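Local atomic coordinates of putative NADPH:quinone oxidoreductase (Ralstonia eutropha, PDB entry 3IUP), a protein that binds NADPH and probably catalyses the NADPH-dependent reduction of quinones or related substrates. Residues V35-A41 / A99-A105. Numbering follows the deposited sequence.
Sequences VLIRIEA and AGVVVEA
Ala99 O is gripped by two successive amides, Glu40 N at 2.9 Å and Ala41 N at 3.2 Å, the first in its carbonyl plane and straighter than the second. This is a classic beta bulge in the antiparallel pair 35-41/99-105, and Ala99 N closes it on Ala41 O. A second classic bulge, on the other strand, sets Val103 and Glu104 opposite Leu36: Val103 N reaches Leu36 O at 2.9 Å, while Glu104 N adds a weak bond to the same oxygen. Between the bulges Arg38 and Val101 exchange both backbone bonds. Gly100 pairs with Ile39 in a non-hydrogen-bonded position and, having no side chain, brings its CA within 3.2 Å of Arg38 O in a CA-H...O contact. Arg38 runs alongside Val101, then bends at chi3 (65°), which carries NE and NH2 side-on to Glu40 OE2, both 2.8 Å away; this salt bridge holds the guanidinium over the face that carries Val101 and Leu36, where NH1 meets Val103 CG1 at 3.5 Å. Leu36 CD2 packs along the extended Glu104 chain, whose OE1 is held by His29. On the opposite face, Val35 CB and Ile37 CG1 meet CG1 and CG2 of Val102. The pair belongs to the curled sheet of the GroES-like domain: strand 130-134 bonds to the far edge of 35-41, strand 118-121 flanks 99-105, and Pro147 of helix 147-150 covers Ala41 and Ala99.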
# COMPACT_ATOMS: atom_id res chain seq x y z
N VAL A 35 20.56 35.58 3.63
CA VAL A 35 22.02 35.56 3.42
C VAL A 35 22.31 35.17 1.98
O VAL A 35 21.48 34.52 1.34
CB VAL A 35 22.73 34.61 4.40
CG1 VAL A 35 22.51 35.09 5.89
CG2 VAL A 35 22.28 33.14 4.20
N LEU A 36 23.48 35.55 1.49
CA LEU A 36 23.91 35.15 0.17
C LEU A 36 25.01 34.15 0.36
O LEU A 36 26.02 34.45 1.00
CB LEU A 36 24.44 36.35 -0.62
CG LEU A 36 24.73 36.06 -2.10
CD1 LEU A 36 23.42 35.81 -2.84
CD2 LEU A 36 25.53 37.24 -2.69
N ILE A 37 24.82 32.95 -0.22
CA ILE A 37 25.78 31.87 -0.11
C ILE A 37 26.50 31.66 -1.43
O ILE A 37 25.86 31.55 -2.49
CB ILE A 37 25.14 30.55 0.30
CG1 ILE A 37 24.38 30.70 1.63
CG2 ILE A 37 26.18 29.45 0.34
CD1 ILE A 37 23.37 29.57 1.78
N ARG A 38 27.83 31.60 -1.38
CA ARG A 38 28.62 31.15 -2.53
C ARG A 38 28.66 29.62 -2.46
O ARG A 38 29.33 29.08 -1.59
CB ARG A 38 30.05 31.72 -2.49
CG ARG A 38 30.88 31.37 -3.75
CD ARG A 38 32.29 31.91 -3.74
NE ARG A 38 33.03 31.29 -2.66
CZ ARG A 38 33.57 31.93 -1.62
NH1 ARG A 38 33.52 33.26 -1.54
NH2 ARG A 38 34.21 31.24 -0.70
N ILE A 39 27.96 28.94 -3.37
CA ILE A 39 27.81 27.49 -3.26
C ILE A 39 29.06 26.80 -3.83
O ILE A 39 29.48 27.08 -4.94
CB ILE A 39 26.53 27.00 -3.94
CG1 ILE A 39 25.30 27.67 -3.31
CG2 ILE A 39 26.42 25.46 -3.82
CD1 ILE A 39 24.01 27.51 -4.11
N GLU A 40 29.66 25.93 -3.02
CA GLU A 40 30.91 25.25 -3.40
C GLU A 40 30.76 23.73 -3.53
O GLU A 40 31.70 23.05 -3.98
CB GLU A 40 32.03 25.61 -2.42
CG GLU A 40 32.31 27.10 -2.49
CD GLU A 40 33.46 27.57 -1.66
OE1 GLU A 40 33.96 26.80 -0.84
OE2 GLU A 40 33.92 28.72 -1.90
N ALA A 41 29.59 23.19 -3.14
CA ALA A 41 29.39 21.74 -3.15
C ALA A 41 27.90 21.44 -3.18
O ALA A 41 27.17 21.85 -2.28
CB ALA A 41 30.04 21.05 -1.96
N ALA A 99 26.07 23.25 -0.14
CA ALA A 99 26.81 23.87 0.94
C ALA A 99 27.76 24.88 0.37
O ALA A 99 28.18 24.77 -0.80
CB ALA A 99 27.58 22.80 1.75
N GLY A 100 28.06 25.90 1.17
CA GLY A 100 29.00 26.90 0.74
C GLY A 100 29.29 27.90 1.84
O GLY A 100 29.05 27.64 3.03
N VAL A 101 29.75 29.07 1.44
CA VAL A 101 30.16 30.10 2.37
C VAL A 101 29.25 31.32 2.28
O VAL A 101 28.90 31.76 1.19
CB VAL A 101 31.60 30.50 2.11
CG1 VAL A 101 32.02 31.65 3.07
CG2 VAL A 101 32.51 29.30 2.30
N VAL A 102 28.86 31.86 3.42
CA VAL A 102 28.03 33.06 3.48
C VAL A 102 28.92 34.26 3.25
O VAL A 102 29.84 34.51 4.04
CB VAL A 102 27.29 33.21 4.81
CG1 VAL A 102 26.56 34.57 4.84
CG2 VAL A 102 26.28 32.06 5.06
N VAL A 103 28.67 34.95 2.15
CA VAL A 103 29.48 36.09 1.71
C VAL A 103 28.75 37.42 1.85
O VAL A 103 29.40 38.47 1.78
CB VAL A 103 29.90 35.94 0.21
CG1 VAL A 103 30.82 34.73 0.03
CG2 VAL A 103 28.67 35.85 -0.69
N GLU A 104 27.43 37.42 2.00
CA GLU A 104 26.69 38.64 2.36
C GLU A 104 25.59 38.24 3.33
O GLU A 104 25.00 37.17 3.21
CB GLU A 104 26.05 39.31 1.16
CG GLU A 104 27.01 39.93 0.15
CD GLU A 104 26.30 40.63 -1.02
OE1 GLU A 104 25.20 41.20 -0.85
OE2 GLU A 104 26.89 40.62 -2.12
N ALA A 105 25.26 39.14 4.23
CA ALA A 105 24.21 38.89 5.22
C ALA A 105 23.31 40.13 5.35
O ALA A 105 23.78 41.27 5.35
CB ALA A 105 24.81 38.52 6.57